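Local atomic coordinates of NAD-dependent aldehyde dehydrogenase (Sinorhizobium meliloti, PDB entry 3U4J), a protein that probably oxidises aldehydes to acids with NAD or NADP as electron acceptor, working as a tetramer. Residues Tyr294-His298 / Ser458-Gly462; Val67-Arg71 / Asp238-Asp242; Ser38-Arg42 / Gly53-Glu57. One frame throughout, in Å; residues are numbered along the deposited sequence.

Contact 1 (Tyr294-His298 / Ser458-Gly462); sequences YGVYH and SVIDG
The end of helix 285-297 meets a loop where the CA atoms of Gly295 and Val459 lie 6.1 Å apart, and a classic gamma turn centred on Ile460, closed by Asp461 N to Val459 O at 2.7 Å, pushes the isoleucine toward the helix. Ile460 wedges its two branches against two rings. Ile460 CG1 sits over the middle of one Tyr294 face, 4.0 Å from the centroid, while Ile460 CG2 lies over a face of the His298 ring, 3.9 Å from its centroid. Tyr294 CG stands anti to the backbone N (chi1 -173°), which carries the phenol past Val459 to Asp461. There Tyr294 OH donates to Asp461 OD1 at 2.6 Å, on the syn side, with ring and carboxylate planes 62° apart. Replacing Tyr294 by alanine is likely to leave the Asp461 carboxylate without its phenol mate and to uncover one flank of Ile460. Trp504 of the second subunit stacks on the same tyrosine ring. His298 also touches Cys303, in the loop where aldehyde dehydrogenases carry their nucleophilic cysteine, so the pairing is consistent with a wall of the substrate entrance of the family's catalytic domain.

Contact 2 (Val67-Arg71 / Asp238-Asp242); sequences VAAAR and DPNVD
A single guanidinium nitrogen, NH1 of Arg71, grips two acceptors of the facing loop, one main-chain and one carboxylate: it makes a salt bridge to Asp242 OD1 at 2.8 Å and a hydrogen bond to the main-chain Asn240 O at 3.1 Å. Both bonds are bent, with N-H...O angles of 141° and 147°, and both oxygens lie near the guanidinium edge but tilted from its plane. Asp242 OD1 is approached on its syn side, the two flat groups standing nearly perpendicular, and it also accepts from the backbone N of Val164, so two donors probably help to keep this carboxylate charged. Bends at chi2 and chi3 fold the arginine over the turn, laying Arg71 CD against Asn240 CB at 3.5 Å. The loop leaves helix 231-237 through a type I turn from Asp238 to Val241, reinforced by an Asx turn in which Asp238 OD2 takes the N-H of Asn240 N at 2.8 Å on its anti lone pair; it leads into strand 243-247, a helix-to-strand connection in the Rossmann-like nucleotide-binding domain of the family. One turn back along helix 60-75, Val67 presents CG1, anti to the backbone N, to the turn. Val67 CG1 meets Val241 CG2 at 3.7 Å and Asn240 CB at 3.8 Å, and reaches the Asp238 carboxylate with OD2 at 3.7 Å. Arg71 NE forms a further salt bridge with Asp75 on its own helix, and the arginine packs on Arg450 of the second subunit. Lys265 NZ holds the turn by bonding to the carbonyl oxygens of Asp238 and Val241.

Contact 3 (Ser38-Arg42 / Gly53-Glu57); sequences STIDR and GTWPE
Trp55 turns its indole along the paired strand rather than out from it: chi1 of 32°, short of a staggered value, puts CG between the backbone N and the carbonyl carbon. The pyrrole end then lies beside Ile40, with Trp55 NE1 3.9 Å from Ile40 CG2, while the benzene end reaches Arg42, Trp55 CH2 standing 3.6 Å from Arg42 CB. One indole face also lies under the Ile40 carbonyl oxygen. Gly53 shares this side of the hairpin, and a beta carbon there would run into Trp55 CZ3. At the other end, Ser38 OG and Glu57 CG are each anti to their own backbone N, and the extended glutamate chain brings OE1 to the serine hydroxyl. Ser38 OG donates to Glu57 OE1 over a short 2.5 Å, from above the carboxylate plane. The strands run antiparallel at 159°, their axes approaching to 4.4 Å. Ile40 and Trp55 form a hydrogen-bonded pair, Ile40 N to Trp55 O at 2.8 Å and Trp55 N to Ile40 O at 3.1 Å. Arg42 N to Gly53 O follows at 2.7 Å, with only a weak return bond from Gly53 N. Glu57 N to Ser38 O carries the ladder past the non-hydrogen-bonded pair Thr39-Pro56. Beyond the hairpin, Trp55 NE1 bonds to Glu198 O, and the Arg42 guanidinium bonds to the carbonyl oxygens of Glu112, at the end of helix 102-113, and Ile347, just before helix 349-364. Thr54 exchanges backbone bonds with Ser21 and Tyr23 of the N-terminal region, and strand 51-56 runs on toward helix 60-75.

In the fold
The contacts close one after another along the chain: contact 3 first, then contact 2, then contact 1. Contact 3 leads directly into the first half of contact 2, strand 51-56 being followed by helix 60-75, yet their centres lie about 24 Å apart. Contact 2 ties that helix to the loop entering strand 243-247, in the mixed sheet with strand 153-168. Contact 1 lies beside the other mixed sheet: helix 285-297 comes between its strands 275-279 and 307-313, and the loop follows its strand 453-456. Its centre is about 37 Å from that of contact 2, across the middle of the chain, and about 32 Å from that of contact 3. None touches another; contact 2 lies in the probable cofactor-binding part, contact 1 in the probable catalytic part, and contact 3 in a separate two-stranded hairpin.

Contact 1 (Tyr294-His298 / Ser458-Gly462)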
loop_
_atom_site.group_PDB
_atom_site.type_symbol
_atom_site.label_atom_id
_atom_site.label_comp_id
_atom_site.label_asym_id
_atom_site.label_seq_id
_atom_site.Cartn_x
_atom_site.Cartn_y
_atom_site.Cartn_z
ATOM N N TYR A 294 21.725 -22.708 -18.428
ATOM C CA TYR A 294 20.386 -22.822 -17.839
ATOM C C TYR A 294 19.363 -21.977 -18.607
ATOM O O TYR A 294 18.278 -22.442 -18.921
ATOM C CB TYR A 294 20.438 -22.351 -16.380
ATOM C CG TYR A 294 19.156 -22.566 -15.580
ATOM C CD1 TYR A 294 18.234 -23.579 -15.916
ATOM C CD2 TYR A 294 18.882 -21.778 -14.461
ATOM C CE1 TYR A 294 17.046 -23.766 -15.168
ATOM C CE2 TYR A 294 17.707 -21.975 -13.693
ATOM C CZ TYR A 294 16.808 -22.961 -14.051
ATOM O OH TYR A 294 15.682 -23.151 -13.276
ATOM N N GLY A 295 19.726 -20.743 -18.935
ATOM C CA GLY A 295 18.796 -19.801 -19.558
ATOM C C GLY A 295 18.279 -20.265 -20.897
ATOM O O GLY A 295 17.115 -20.019 -21.231
ATOM N N VAL A 296 19.141 -20.922 -21.676
ATOM C CA VAL A 296 18.760 -21.326 -23.039
ATOM C C VAL A 296 18.258 -22.775 -23.112
ATOM O O VAL A 296 17.390 -23.094 -23.936
ATOM C CB VAL A 296 19.886 -21.031 -24.099
ATOM C CG1 VAL A 296 21.133 -21.856 -23.844
ATOM C CG2 VAL A 296 19.358 -21.253 -25.534
ATOM N N TYR A 297 18.772 -23.629 -22.229
ATOM C CA TYR A 297 18.396 -25.047 -22.239
ATOM C C TYR A 297 17.201 -25.432 -21.361
ATOM O O TYR A 297 16.621 -26.511 -21.532
ATOM C CB TYR A 297 19.598 -25.904 -21.862
ATOM C CG TYR A 297 20.787 -25.685 -22.775
ATOM C CD1 TYR A 297 20.597 -25.473 -24.142
ATOM C CD2 TYR A 297 22.104 -25.690 -22.275
ATOM C CE1 TYR A 297 21.679 -25.247 -24.992
ATOM C CE2 TYR A 297 23.203 -25.495 -23.138
ATOM C CZ TYR A 297 22.961 -25.277 -24.489
ATOM O OH TYR A 297 23.995 -25.084 -25.367
ATOM N N HIS A 298 16.860 -24.580 -20.406
ATOM C CA HIS A 298 15.723 -24.835 -19.544
ATOM C C HIS A 298 14.500 -25.123 -20.405
ATOM O O HIS A 298 14.187 -24.366 -21.330
ATOM C CB HIS A 298 15.453 -23.620 -18.658
ATOM C CG HIS A 298 14.222 -23.760 -17.812
ATOM N ND1 HIS A 298 14.060 -24.783 -16.908
ATOM C CD2 HIS A 298 13.087 -23.019 -17.756
ATOM C CE1 HIS A 298 12.889 -24.657 -16.307
ATOM N NE2 HIS A 298 12.275 -23.601 -16.814
ATOM N N SER A 458 21.517 -14.041 -12.143
ATOM C CA SER A 458 20.611 -15.158 -12.000
ATOM C C SER A 458 19.749 -15.209 -13.260
ATOM O O SER A 458 19.819 -14.323 -14.117
ATOM C CB SER A 458 19.745 -14.988 -10.726
ATOM O OG SER A 458 19.245 -13.668 -10.635
ATOM N N VAL A 459 18.949 -16.258 -13.397
ATOM C CA VAL A 459 18.084 -16.402 -14.567
ATOM C C VAL A 459 17.013 -17.444 -14.218
ATOM O O VAL A 459 17.228 -18.292 -13.337
ATOM C CB VAL A 459 18.898 -16.809 -15.829
ATOM C CG1 VAL A 459 19.467 -18.231 -15.673
ATOM C CG2 VAL A 459 18.060 -16.716 -17.091
ATOM N N ILE A 460 15.871 -17.341 -14.886
ATOM C CA ILE A 460 14.745 -18.305 -14.805
ATOM C C ILE A 460 14.003 -18.282 -13.452
ATOM O O ILE A 460 12.768 -18.119 -13.418
ATOM C CB ILE A 460 15.150 -19.775 -15.153
ATOM C CG1 ILE A 460 15.789 -19.921 -16.551
ATOM C CG2 ILE A 460 13.949 -20.733 -14.962
ATOM C CD1 ILE A 460 14.917 -19.463 -17.752
ATOM N N ASP A 461 14.744 -18.448 -12.363
ATOM C CA ASP A 461 14.138 -18.744 -11.072
ATOM C C ASP A 461 13.548 -17.495 -10.391
ATOM O O ASP A 461 14.256 -16.518 -10.119
ATOM C CB ASP A 461 15.131 -19.453 -10.157
ATOM C CG ASP A 461 15.531 -20.830 -10.680
ATOM O OD1 ASP A 461 14.805 -21.405 -11.508
ATOM O OD2 ASP A 461 16.581 -21.328 -10.268
ATOM N N GLY A 462 12.237 -17.535 -10.163
ATOM C CA GLY A 462 11.528 -16.436 -9.539
ATOM C C GLY A 462 10.768 -16.924 -8.315
ATOM O O GLY A 462 10.897 -18.085 -7.896
#

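Contact 2 (Val67-Arg71 / Asp238-Asp242)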
loop_
_atom_site.group_PDB
_atom_site.type_symbol
_atom_site.label_atom_id
_atom_site.label_comp_id
_atom_site.label_asym_id
_atom_site.label_seq_id
_atom_site.Cartn_x
_atom_site.Cartn_y
_atom_site.Cartn_z
ATOM N N VAL A 67 -18.823 -21.966 -19.751
ATOM C CA VAL A 67 -19.065 -20.545 -19.518
ATOM C C VAL A 67 -20.358 -20.336 -18.745
ATOM O O VAL A 67 -20.394 -19.547 -17.785
ATOM C CB VAL A 67 -19.086 -19.731 -20.864
ATOM C CG1 VAL A 67 -19.491 -18.259 -20.633
ATOM C CG2 VAL A 67 -17.717 -19.803 -21.565
ATOM N N ALA A 68 -21.429 -21.042 -19.135
ATOM C CA ALA A 68 -22.693 -20.881 -18.417
ATOM C C ALA A 68 -22.565 -21.378 -16.966
ATOM O O ALA A 68 -23.198 -20.827 -16.095
ATOM C CB ALA A 68 -23.878 -21.632 -19.149
ATOM N N ALA A 69 -21.752 -22.401 -16.712
ATOM C CA ALA A 69 -21.566 -22.903 -15.323
ATOM C C ALA A 69 -20.796 -21.878 -14.473
ATOM O O ALA A 69 -21.148 -21.629 -13.328
ATOM C CB ALA A 69 -20.857 -24.222 -15.320
ATOM N N ALA A 70 -19.774 -21.260 -15.059
ATOM C CA ALA A 70 -19.016 -20.200 -14.374
ATOM C C ALA A 70 -19.894 -19.001 -14.122
ATOM O O ALA A 70 -19.814 -18.384 -13.079
ATOM C CB ALA A 70 -17.800 -19.787 -15.207
ATOM N N ARG A 71 -20.710 -18.653 -15.116
ATOM C CA ARG A 71 -21.692 -17.569 -14.984
ATOM C C ARG A 71 -22.651 -17.795 -13.798
ATOM O O ARG A 71 -22.864 -16.902 -12.959
ATOM C CB ARG A 71 -22.453 -17.410 -16.303
ATOM C CG ARG A 71 -23.215 -16.079 -16.461
ATOM C CD ARG A 71 -22.277 -14.895 -16.742
ATOM N NE ARG A 71 -22.080 -14.120 -15.525
ATOM C CZ ARG A 71 -21.193 -13.147 -15.368
ATOM N NH1 ARG A 71 -20.382 -12.790 -16.351
ATOM N NH2 ARG A 71 -21.121 -12.532 -14.201
ATOM N N ASP A 238 -17.773 -14.667 -26.223
ATOM C CA ASP A 238 -19.008 -14.931 -25.485
ATOM C C ASP A 238 -19.370 -13.757 -24.551
ATOM O O ASP A 238 -18.534 -13.322 -23.775
ATOM C CB ASP A 238 -18.898 -16.243 -24.689
ATOM C CG ASP A 238 -20.236 -16.716 -24.152
ATOM O OD1 ASP A 238 -20.678 -17.784 -24.594
ATOM O OD2 ASP A 238 -20.866 -16.045 -23.313
ATOM N N PRO A 239 -20.613 -13.248 -24.616
ATOM C CA PRO A 239 -21.044 -12.136 -23.744
ATOM C C PRO A 239 -21.006 -12.428 -22.240
ATOM O O PRO A 239 -20.996 -11.486 -21.446
ATOM C CB PRO A 239 -22.508 -11.910 -24.151
ATOM C CG PRO A 239 -22.610 -12.462 -25.523
ATOM C CD PRO A 239 -21.656 -13.614 -25.597
ATOM N N ASN A 240 -21.012 -13.699 -21.849
ATOM C CA ASN A 240 -20.996 -14.035 -20.437
ATOM C C ASN A 240 -19.559 -14.217 -19.882
ATOM O O ASN A 240 -19.388 -14.549 -18.724
ATOM C CB ASN A 240 -21.811 -15.313 -20.171
ATOM C CG ASN A 240 -23.302 -15.104 -20.275
ATOM O OD1 ASN A 240 -23.840 -14.063 -19.905
ATOM N ND2 ASN A 240 -23.986 -16.120 -20.766
ATOM N N VAL A 241 -18.550 -14.020 -20.724
ATOM C CA VAL A 241 -17.154 -13.960 -20.266
ATOM C C VAL A 241 -16.766 -12.497 -20.013
ATOM O O VAL A 241 -17.062 -11.616 -20.838
ATOM C CB VAL A 241 -16.211 -14.606 -21.285
ATOM C CG1 VAL A 241 -14.749 -14.469 -20.802
ATOM C CG2 VAL A 241 -16.589 -16.081 -21.492
ATOM N N ASP A 242 -16.147 -12.231 -18.862
ATOM C CA ASP A 242 -15.766 -10.865 -18.462
ATOM C C ASP A 242 -14.311 -10.523 -18.801
ATOM O O ASP A 242 -13.963 -9.369 -18.954
ATOM C CB ASP A 242 -16.050 -10.664 -16.969
ATOM C CG ASP A 242 -17.537 -10.873 -16.644
ATOM O OD1 ASP A 242 -17.874 -11.761 -15.818
ATOM O OD2 ASP A 242 -18.359 -10.160 -17.280
#

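Contact 3 (Ser38-Arg42 / Gly53-Glu57)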
loop_
_atom_site.group_PDB
_atom_site.type_symbol
_atom_site.label_atom_id
_atom_site.label_comp_id
_atom_site.label_asym_id
_atom_site.label_seq_id
_atom_site.Cartn_x
_atom_site.Cartn_y
_atom_site.Cartn_z
ATOM N N SER A 38 -16.242 -36.932 -29.375
ATOM C CA SER A 38 -14.950 -36.857 -30.081
ATOM C C SER A 38 -13.825 -36.588 -29.054
ATOM O O SER A 38 -14.060 -35.948 -28.027
ATOM C CB SER A 38 -14.982 -35.799 -31.198
ATOM O OG SER A 38 -13.707 -35.707 -31.865
ATOM N N THR A 39 -12.648 -37.136 -29.310
ATOM C CA THR A 39 -11.504 -36.997 -28.402
ATOM C C THR A 39 -10.226 -36.711 -29.189
ATOM O O THR A 39 -10.203 -36.811 -30.431
ATOM C CB THR A 39 -11.279 -38.270 -27.538
ATOM O OG1 THR A 39 -10.943 -39.357 -28.404
ATOM C CG2 THR A 39 -12.523 -38.642 -26.707
ATOM N N ILE A 40 -9.175 -36.336 -28.460
ATOM C CA ILE A 40 -7.858 -36.017 -29.025
ATOM C C ILE A 40 -6.878 -36.861 -28.255
ATOM O O ILE A 40 -6.990 -36.962 -27.043
ATOM C CB ILE A 40 -7.490 -34.511 -28.787
ATOM C CG1 ILE A 40 -8.373 -33.608 -29.645
ATOM C CG2 ILE A 40 -5.983 -34.220 -29.102
ATOM C CD1 ILE A 40 -8.476 -32.182 -29.114
ATOM N N ASP A 41 -5.945 -37.490 -28.943
ATOM C CA ASP A 41 -4.909 -38.266 -28.272
ATOM C C ASP A 41 -3.625 -37.433 -28.183
ATOM O O ASP A 41 -3.351 -36.602 -29.056
ATOM C CB ASP A 41 -4.574 -39.529 -29.082
ATOM C CG ASP A 41 -5.695 -40.584 -29.079
ATOM O OD1 ASP A 41 -6.617 -40.566 -28.241
ATOM O OD2 ASP A 41 -5.620 -41.492 -29.931
ATOM N N ARG A 42 -2.837 -37.701 -27.149
ATOM C CA ARG A 42 -1.484 -37.166 -27.026
ATOM C C ARG A 42 -0.474 -38.317 -27.051
ATOM O O ARG A 42 -0.507 -39.198 -26.197
ATOM C CB ARG A 42 -1.306 -36.372 -25.701
ATOM C CG ARG A 42 0.117 -35.910 -25.455
ATOM C CD ARG A 42 0.644 -35.095 -26.630
ATOM N NE ARG A 42 1.834 -34.318 -26.267
ATOM C CZ ARG A 42 2.669 -33.757 -27.143
ATOM N NH1 ARG A 42 2.464 -33.906 -28.452
ATOM N NH2 ARG A 42 3.727 -33.066 -26.706
ATOM N N GLY A 53 -2.167 -39.776 -23.242
ATOM C CA GLY A 53 -3.390 -39.161 -22.775
ATOM C C GLY A 53 -4.427 -39.008 -23.869
ATOM O O GLY A 53 -4.087 -38.900 -25.047
ATOM N N THR A 54 -5.691 -38.996 -23.472
ATOM C CA THR A 54 -6.770 -38.576 -24.365
ATOM C C THR A 54 -7.840 -37.820 -23.619
ATOM O O THR A 54 -8.151 -38.123 -22.467
ATOM C CB THR A 54 -7.368 -39.724 -25.310
ATOM O OG1 THR A 54 -8.800 -39.846 -25.186
ATOM C CG2 THR A 54 -6.647 -41.044 -25.228
ATOM N N TRP A 55 -8.353 -36.783 -24.272
ATOM C CA TRP A 55 -9.337 -35.909 -23.673
ATOM C C TRP A 55 -10.313 -35.467 -24.747
ATOM O O TRP A 55 -10.006 -35.601 -25.941
ATOM C CB TRP A 55 -8.660 -34.666 -23.027
ATOM C CG TRP A 55 -7.425 -34.243 -23.732
ATOM C CD1 TRP A 55 -7.348 -33.523 -24.882
ATOM C CD2 TRP A 55 -6.087 -34.554 -23.362
ATOM N NE1 TRP A 55 -6.054 -33.361 -25.256
ATOM C CE2 TRP A 55 -5.248 -33.975 -24.331
ATOM C CE3 TRP A 55 -5.513 -35.266 -22.301
ATOM C CZ2 TRP A 55 -3.865 -34.075 -24.280
ATOM C CZ3 TRP A 55 -4.122 -35.355 -22.234
ATOM C CH2 TRP A 55 -3.317 -34.764 -23.219
ATOM N N PRO A 56 -11.450 -34.878 -24.342
ATOM C CA PRO A 56 -12.451 -34.535 -25.332
ATOM C C PRO A 56 -11.981 -33.472 -26.306
ATOM O O PRO A 56 -11.079 -32.650 -25.991
ATOM C CB PRO A 56 -13.614 -33.990 -24.492
ATOM C CG PRO A 56 -13.480 -34.690 -23.185
ATOM C CD PRO A 56 -11.968 -34.705 -22.972
ATOM N N GLU A 57 -12.582 -33.513 -27.492
ATOM C CA GLU A 57 -12.420 -32.451 -28.452
ATOM C C GLU A 57 -13.678 -31.621 -28.318
ATOM O O GLU A 57 -14.722 -32.006 -28.855
ATOM C CB GLU A 57 -12.293 -33.029 -29.868
ATOM C CG GLU A 57 -12.260 -31.949 -30.948
ATOM C CD GLU A 57 -12.274 -32.508 -32.392
ATOM O OE1 GLU A 57 -12.274 -33.753 -32.605
ATOM O OE2 GLU A 57 -12.299 -31.664 -33.310
#